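Local coordinates for ankyrin-repeat protein B (PDB 5K34), which is a bacterial F-box effector that hijacks the host ubiquitin-proteasome system, with an ankyrin domain that probably binds other proteins, at residues 9-14 and 32-37; 16-21 and 49-54; 43-48 and 72-77. All blocks are in the same frame, centred on the assembly; numbering follows the deposited sequence. Where two conformers were deposited one is given.

In the fold
From the N terminus, helix 5-19 supplies the first side of both contact 1 and contact 2. Contact 1 closes when the chain, having passed helix 23-30, brings loop 32-37 back beside residues 9-14. Contact 2 starts at 16-21, within that interval, and closes on helix 48-54, so the two cross. Contact 3 opens at 43-48, after contact 1 has closed, and ends at 72-77, beyond helix 58-67. It crosses contact 2 and stands in series with contact 1. Trp11 and Pro36 touch residues 43-48, and Glu54 reaches Arg46. Helix 5-19 is thereby tied to loop 32-37 and to helix 48-54, and the loop before helix 48-54 to the loop before helix 82-91.

Contact 1 (9-14 and 32-37); sequences ELWGNL and KGIDPT
The indole of Trp11 meets loop 32-37 mainly along its edge: Asp35 O lies in the ring plane, 3.8 Å from Trp11 CZ3, and Ile34 CG2 sits close to that plane, 3.8 Å from Trp11 CE3. On one face is Leu14 CD2, set 4.0 Å above the plane and displaced toward the rim, while the His43 ring stacks on the opposite face. As in ankyrin folds, the loop leaving helix 23-30 passes back beside helix 5-19. The turn is made at Gly33, whose positive phi suits glycine. Trp11 has CG anti to its backbone N (chi1 -178°), which carries the six-membered ring edge-first toward the loop. Ile34 CG2 is shared, since Leu14 CD2 also touches it at 3.9 Å as the two side chains run past each other in opposite directions. At the solvent side the aliphatic part of Lys32 lies across Leu10 at about a right angle, Lys32 CD being 3.8 Å from Leu10 CD2. Pro36 O, near Trp11 CH2, is buried without a hydrogen-bond partner. Asp35 closes an Asx turn: Thr37 N donates to Asp35 OD1 over 2.9 Å, arriving 38° above the carboxylate plane.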
# COMPACT_ATOMS: atom_id res chain seq x y z
N GLU A 9 -17.71 3.46 -1.04
CA GLU A 9 -17.32 4.80 -1.43
C GLU A 9 -16.09 5.25 -0.65
O GLU A 9 -15.15 5.78 -1.22
CB GLU A 9 -18.48 5.79 -1.23
CG GLU A 9 -18.15 7.27 -1.42
CD GLU A 9 -19.30 8.24 -1.10
OE1 GLU A 9 -20.24 7.86 -0.35
OE2 GLU A 9 -19.25 9.38 -1.62
N LEU A 10 -16.09 5.00 0.67
CA LEU A 10 -14.91 5.30 1.48
C LEU A 10 -13.69 4.52 1.02
O LEU A 10 -12.60 5.11 0.97
CB LEU A 10 -15.17 5.02 2.96
CG LEU A 10 -16.12 5.97 3.72
CD1 LEU A 10 -16.45 5.36 5.08
CD2 LEU A 10 -15.48 7.32 3.86
N TRP A 11 -13.86 3.24 0.71
CA TRP A 11 -12.71 2.44 0.26
C TRP A 11 -12.11 3.03 -1.03
O TRP A 11 -10.89 3.13 -1.15
CB TRP A 11 -13.11 0.98 0.04
CG TRP A 11 -11.94 0.13 -0.38
CD1 TRP A 11 -11.48 -0.09 -1.65
CD2 TRP A 11 -11.07 -0.57 0.50
NE1 TRP A 11 -10.37 -0.90 -1.61
CE2 TRP A 11 -10.10 -1.23 -0.31
CE3 TRP A 11 -11.01 -0.72 1.89
CZ2 TRP A 11 -9.10 -2.03 0.24
CZ3 TRP A 11 -9.98 -1.51 2.43
CH2 TRP A 11 -9.07 -2.17 1.61
N GLY A 12 -12.96 3.36 -2.00
CA GLY A 12 -12.43 3.95 -3.23
C GLY A 12 -11.69 5.24 -2.99
O GLY A 12 -10.62 5.47 -3.57
N ASN A 13 -12.23 6.09 -2.11
CA ASN A 13 -11.56 7.34 -1.78
C ASN A 13 -10.25 7.09 -1.03
O ASN A 13 -9.27 7.84 -1.19
CB ASN A 13 -12.49 8.21 -0.92
CG ASN A 13 -13.60 8.82 -1.71
OD1 ASN A 13 -13.57 8.86 -2.95
ND2 ASN A 13 -14.60 9.34 -1.02
N LEU A 14 -10.22 6.03 -0.21
CA LEU A 14 -9.00 5.61 0.52
C LEU A 14 -7.91 5.20 -0.45
O LEU A 14 -6.74 5.55 -0.29
CB LEU A 14 -9.35 4.47 1.43
CG LEU A 14 -8.24 3.75 2.18
CD1 LEU A 14 -7.50 4.71 3.10
CD2 LEU A 14 -8.83 2.57 2.94
N LYS A 32 -13.01 6.25 10.40
CA LYS A 32 -14.43 5.87 10.23
C LYS A 32 -14.61 4.37 10.34
O LYS A 32 -15.72 3.86 10.15
CB LYS A 32 -14.98 6.41 8.90
CG LYS A 32 -14.92 7.91 8.77
CD LYS A 32 -15.55 8.44 7.50
CE LYS A 32 -15.42 9.95 7.43
NZ LYS A 32 -15.80 10.56 8.75
N GLY A 33 -13.55 3.63 10.65
CA GLY A 33 -13.69 2.21 10.97
C GLY A 33 -13.25 1.23 9.89
O GLY A 33 -13.55 0.04 9.97
N ILE A 34 -12.59 1.70 8.84
CA ILE A 34 -12.13 0.83 7.77
C ILE A 34 -10.81 0.16 8.19
O ILE A 34 -9.86 0.82 8.61
CB ILE A 34 -11.92 1.67 6.48
CG1 ILE A 34 -13.19 2.48 6.06
CG2 ILE A 34 -11.25 0.80 5.40
CD1 ILE A 34 -14.37 1.60 5.66
N ASP A 35 -10.75 -1.15 8.05
CA ASP A 35 -9.53 -1.91 8.24
C ASP A 35 -8.78 -1.96 6.89
O ASP A 35 -9.24 -2.64 5.94
CB ASP A 35 -9.85 -3.33 8.74
CG ASP A 35 -8.63 -4.17 8.95
OD1 ASP A 35 -7.50 -3.82 8.51
OD2 ASP A 35 -8.74 -5.27 9.58
N PRO A 36 -7.64 -1.26 6.79
CA PRO A 36 -7.02 -1.14 5.46
C PRO A 36 -6.34 -2.43 5.02
O PRO A 36 -5.87 -2.52 3.86
CB PRO A 36 -5.97 -0.03 5.69
CG PRO A 36 -5.59 -0.21 7.13
CD PRO A 36 -6.88 -0.56 7.84
N THR A 37 -6.22 -3.42 5.90
CA THR A 37 -5.49 -4.66 5.57
C THR A 37 -6.42 -5.72 4.98
O THR A 37 -5.90 -6.75 4.47
CB THR A 37 -4.80 -5.27 6.83
OG1 THR A 37 -5.81 -5.85 7.69
CG2 THR A 37 -4.02 -4.24 7.60

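Contact 2 (16-21 and 49-54); sequences VAARSN and LLAAIE. With SO4 (sulfate ion), chain C.
Arg19 and Glu54 close the outer side of a tight helix-to-helix contact in the ankyrin stack, where helix 5-19 meets helix 48-54 with the CA atoms of Arg19 and Ala52 4.2 Å apart. Small residues permit this approach: Ala18 CB and Ala51 CB are 4.2 Å apart. Backbone carbonyls serve as acceptors of CA-H groups, Arg19 CA lying 3.3 Å from Ala51 O, and Ala52 CA near Ala18 O. The latter oxygen also takes Asn21 N, and the next backbone N bonds Ala17 O, in a Schellman motif that ends the first helix with Asn21 at the C-prime position, phi positive. Asn21 OD1 is hydrogen-bonded to Thr60 OG1, and its ND2 donates to Gln59 OE1 and, nearly straight, to sulfate O2 at 2.9 Å; the sulfate probably came from the crystallisation liquor. Glu54 shares its two oxygens between two arginines, OE1 pairing with Arg46 NH1 and OE2 with Arg19. The Glu54 CG branch, held between backbone N and carbonyl carbon (chi1 73°), swings the carboxylate toward Arg19, whose guanidinium has Ala51 CB over one face. Arg19 grips side-on, NE 2.8 Å and NH2 3.1 Å from Glu54 OE2, which lies 1° out of the guanidinium plane.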
# COMPACT_ATOMS: atom_id res chain seq x y z
N VAL A 16 -7.53 6.23 -3.58
CA VAL A 16 -7.02 7.45 -4.20
C VAL A 16 -6.14 8.28 -3.25
O VAL A 16 -5.07 8.78 -3.65
CB VAL A 16 -8.17 8.28 -4.77
CG1 VAL A 16 -7.69 9.66 -5.22
CG2 VAL A 16 -8.80 7.55 -5.94
N ALA A 17 -6.59 8.41 -2.00
CA ALA A 17 -5.82 9.19 -1.04
C ALA A 17 -4.46 8.54 -0.84
O ALA A 17 -3.44 9.23 -0.80
CB ALA A 17 -6.57 9.28 0.28
N ALA A 18 -4.42 7.22 -0.69
CA ALA A 18 -3.14 6.54 -0.50
C ALA A 18 -2.25 6.67 -1.72
O ALA A 18 -1.06 7.00 -1.59
CB ALA A 18 -3.37 5.09 -0.17
N ARG A 19 -2.80 6.49 -2.93
CA ARG A 19 -1.99 6.61 -4.15
C ARG A 19 -1.42 8.00 -4.33
O ARG A 19 -0.33 8.16 -4.91
CB ARG A 19 -2.90 6.25 -5.34
CG ARG A 19 -2.08 6.01 -6.63
CD ARG A 19 -2.98 5.62 -7.81
NE ARG A 19 -3.65 4.35 -7.64
CZ ARG A 19 -4.98 4.21 -7.44
NH1 ARG A 19 -5.80 5.23 -7.30
NH2 ARG A 19 -5.47 2.97 -7.31
N SER A 20 -2.13 9.02 -3.83
CA SER A 20 -1.65 10.40 -3.97
C SER A 20 -0.83 10.87 -2.79
O SER A 20 -0.45 12.05 -2.73
CB SER A 20 -2.80 11.38 -4.19
OG SER A 20 -3.68 11.32 -3.09
N ASN A 21 -0.50 9.98 -1.86
CA ASN A 21 0.31 10.35 -0.69
C ASN A 21 -0.42 11.33 0.22
O ASN A 21 0.23 12.05 0.99
CB ASN A 21 1.69 10.89 -1.09
CG ASN A 21 2.82 10.52 -0.11
OD1 ASN A 21 2.71 9.62 0.73
ND2 ASN A 21 3.96 11.20 -0.28
N LEU A 49 -2.09 -0.13 0.76
CA LEU A 49 -0.62 -0.27 0.74
C LEU A 49 -0.15 -0.42 -0.70
O LEU A 49 0.81 0.25 -1.10
CB LEU A 49 -0.20 -1.45 1.60
CG LEU A 49 1.30 -1.77 1.62
CD1 LEU A 49 2.13 -0.55 2.08
CD2 LEU A 49 1.58 -2.97 2.52
N LEU A 50 -0.82 -1.25 -1.52
CA LEU A 50 -0.51 -1.33 -2.94
C LEU A 50 -0.70 -0.04 -3.65
O LEU A 50 0.09 0.37 -4.50
CB LEU A 50 -1.35 -2.38 -3.66
CG LEU A 50 -1.00 -3.83 -3.59
CD1 LEU A 50 -1.89 -4.59 -4.59
CD2 LEU A 50 0.49 -4.07 -3.96
N ALA A 51 -1.82 0.65 -3.34
CA ALA A 51 -2.11 1.94 -3.96
C ALA A 51 -0.99 2.94 -3.67
O ALA A 51 -0.53 3.64 -4.59
CB ALA A 51 -3.44 2.48 -3.48
N ALA A 52 -0.55 3.02 -2.41
CA ALA A 52 0.53 3.92 -2.06
C ALA A 52 1.79 3.56 -2.81
O ALA A 52 2.44 4.46 -3.35
CB ALA A 52 0.75 3.91 -0.55
N ILE A 53 2.14 2.28 -2.87
CA ILE A 53 3.35 1.88 -3.60
C ILE A 53 3.27 2.31 -5.06
O ILE A 53 4.19 2.95 -5.58
CB ILE A 53 3.56 0.35 -3.47
CG1 ILE A 53 3.96 0.01 -2.04
CG2 ILE A 53 4.62 -0.12 -4.49
CD1 ILE A 53 3.80 -1.47 -1.71
N GLU A 54 2.16 2.01 -5.74
CA GLU A 54 2.13 2.32 -7.18
C GLU A 54 2.10 3.80 -7.43
O GLU A 54 2.56 4.25 -8.50
CB GLU A 54 0.96 1.65 -7.89
CG GLU A 54 -0.39 2.24 -7.60
CD GLU A 54 -1.53 1.42 -8.19
OE1 GLU A 54 -1.28 0.47 -8.97
OE2 GLU A 54 -2.69 1.69 -7.80
S SO4 C . 5.71 14.01 -1.87
O1 SO4 C . 5.71 15.51 -1.94
O2 SO4 C . 4.30 13.45 -2.15
O3 SO4 C . 6.72 13.43 -2.81
O4 SO4 C . 6.24 13.51 -0.57

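Contact 3 (43-48 and 72-77); sequences HLNRTP and PNFKDN
Leu44 and Asn45 form the middle of a type I' turn running from His43 to Arg46, and both lean on the loop 72-77. The turn is closed by Arg46 N donating to His43 O (3.0 Å). Leu44 O then accepts from Asn77 N at 2.9 Å, with the donor tilted 35° from the carbonyl plane. At Asn45 the carbonyl O meets Asp76 CB and Phe74 CE2, the latter at 3.5 Å, and one water donates to both Asn45 O and Phe74 O. The Asn45 amide stands almost perpendicular to the Phe74 ring, 89° between planes. Arg46 runs side by side with Asp76: NE bonds Asp76 OD2 at 2.9 Å in a salt bridge, the acceptor close to the guanidinium plane. A second water, accepting from Arg46 NH1 and donating to Asp76 OD2, adds a bridge. Asp76 OD1 turns instead to Asp80 N, which ties the carboxylate to its own loop. Thr47 then N-caps helix 48-54, its OG1 weakly bonded to Leu49 N and Leu50 N, in a Thr-Pro-Leu-Leu sequence resembling the ankyrin TPLH signature. Pro48 packs on helices 5-19 and 58-67, and Pro72 on 58-67 and 82-91, and the paired loops lead into helices 48-54 and 82-91.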
# COMPACT_ATOMS: atom_id res chain seq x y z
N HIS A 43 -13.00 -5.50 -4.48
CA HIS A 43 -11.87 -4.55 -4.45
C HIS A 43 -10.61 -5.10 -5.13
O HIS A 43 -9.51 -4.57 -4.91
CB HIS A 43 -11.62 -4.13 -3.02
CG HIS A 43 -12.76 -3.37 -2.43
ND1 HIS A 43 -13.29 -2.24 -3.03
CD2 HIS A 43 -13.49 -3.59 -1.30
CE1 HIS A 43 -14.29 -1.78 -2.29
NE2 HIS A 43 -14.42 -2.57 -1.23
N LEU A 44 -10.78 -6.13 -5.98
CA LEU A 44 -9.71 -6.71 -6.77
C LEU A 44 -8.57 -7.29 -5.89
O LEU A 44 -7.44 -7.42 -6.38
CB LEU A 44 -9.14 -5.74 -7.82
CG LEU A 44 -10.17 -5.05 -8.73
CD1 LEU A 44 -9.47 -4.13 -9.73
CD2 LEU A 44 -11.27 -5.94 -9.33
N ASN A 45 -8.89 -7.56 -4.61
CA ASN A 45 -7.88 -8.00 -3.65
C ASN A 45 -6.71 -7.02 -3.48
O ASN A 45 -5.63 -7.41 -3.04
CB ASN A 45 -7.38 -9.43 -3.95
CG ASN A 45 -8.36 -10.47 -3.47
OD1 ASN A 45 -8.60 -11.49 -4.23
ND2 ASN A 45 -8.88 -10.32 -2.33
N ARG A 46 -6.98 -5.75 -3.76
CA ARG A 46 -5.97 -4.71 -3.52
C ARG A 46 -6.14 -4.08 -2.15
O ARG A 46 -7.20 -4.17 -1.52
CB ARG A 46 -6.06 -3.60 -4.60
CG ARG A 46 -6.17 -4.13 -6.04
CD ARG A 46 -5.87 -3.04 -7.05
NE ARG A 46 -4.44 -2.94 -7.26
CZ ARG A 46 -3.79 -1.80 -7.51
NH1 ARG A 46 -2.47 -1.82 -7.68
NH2 ARG A 46 -4.44 -0.63 -7.57
N THR A 47 -5.09 -3.40 -1.68
CA THR A 47 -5.18 -2.62 -0.44
C THR A 47 -4.60 -1.23 -0.70
O THR A 47 -3.92 -1.03 -1.71
CB THR A 47 -4.33 -3.25 0.69
OG1 THR A 47 -2.95 -3.17 0.34
CG2 THR A 47 -4.76 -4.71 0.97
N PRO A 48 -4.79 -0.29 0.24
CA PRO A 48 -4.17 1.01 0.09
C PRO A 48 -2.66 0.96 0.22
O PRO A 48 -1.98 1.91 -0.17
CB PRO A 48 -4.80 1.86 1.21
CG PRO A 48 -5.35 0.87 2.18
CD PRO A 48 -5.80 -0.31 1.31
N PRO A 72 2.80 -8.77 3.46
CA PRO A 72 3.46 -8.11 2.31
C PRO A 72 3.58 -9.04 1.07
O PRO A 72 4.03 -8.57 0.05
CB PRO A 72 4.85 -7.77 2.89
CG PRO A 72 5.07 -8.89 3.90
CD PRO A 72 3.75 -9.20 4.53
N ASN A 73 3.22 -10.31 1.24
CA ASN A 73 3.18 -11.24 0.09
C ASN A 73 1.76 -11.50 -0.38
O ASN A 73 1.56 -12.37 -1.23
CB ASN A 73 3.91 -12.55 0.44
CG ASN A 73 5.38 -12.30 0.72
OD1 ASN A 73 5.81 -12.41 1.92
ND2 ASN A 73 6.14 -11.90 -0.25
N PHE A 74 0.77 -10.79 0.13
CA PHE A 74 -0.62 -11.03 -0.30
C PHE A 74 -0.86 -10.41 -1.65
O PHE A 74 -0.75 -9.19 -1.83
CB PHE A 74 -1.61 -10.49 0.72
CG PHE A 74 -3.04 -10.74 0.33
CD1 PHE A 74 -3.57 -12.03 0.41
CD2 PHE A 74 -3.81 -9.71 -0.22
CE1 PHE A 74 -4.89 -12.28 -0.02
CE2 PHE A 74 -5.12 -9.98 -0.66
CZ PHE A 74 -5.64 -11.26 -0.54
N LYS A 75 -1.24 -11.26 -2.62
CA LYS A 75 -1.42 -10.82 -4.00
C LYS A 75 -2.80 -10.26 -4.28
O LYS A 75 -3.83 -10.76 -3.77
CB LYS A 75 -1.18 -12.01 -4.94
CG LYS A 75 0.27 -12.47 -4.93
CD LYS A 75 0.53 -13.68 -5.82
CE LYS A 75 -0.14 -14.97 -5.34
NZ LYS A 75 0.39 -15.37 -4.01
N ASP A 76 -2.85 -9.23 -5.12
CA ASP A 76 -4.12 -8.79 -5.70
C ASP A 76 -4.46 -9.61 -6.93
O ASP A 76 -3.75 -10.57 -7.29
CB ASP A 76 -4.09 -7.28 -5.97
CG ASP A 76 -3.29 -6.87 -7.14
OD1 ASP A 76 -2.71 -7.69 -7.89
OD2 ASP A 76 -3.23 -5.60 -7.37
N ASN A 77 -5.58 -9.28 -7.57
CA ASN A 77 -6.06 -10.08 -8.72
C ASN A 77 -5.28 -9.85 -9.97
O ASN A 77 -5.54 -10.55 -10.96
CB ASN A 77 -7.57 -9.90 -8.91
CG ASN A 77 -8.37 -10.60 -7.82
OD1 ASN A 77 -7.80 -11.31 -7.02
ND2 ASN A 77 -9.70 -10.40 -7.88
O HOH W 1 -2.81 -7.09 -2.24
O HOH W 2 -1.28 -4.26 -8.61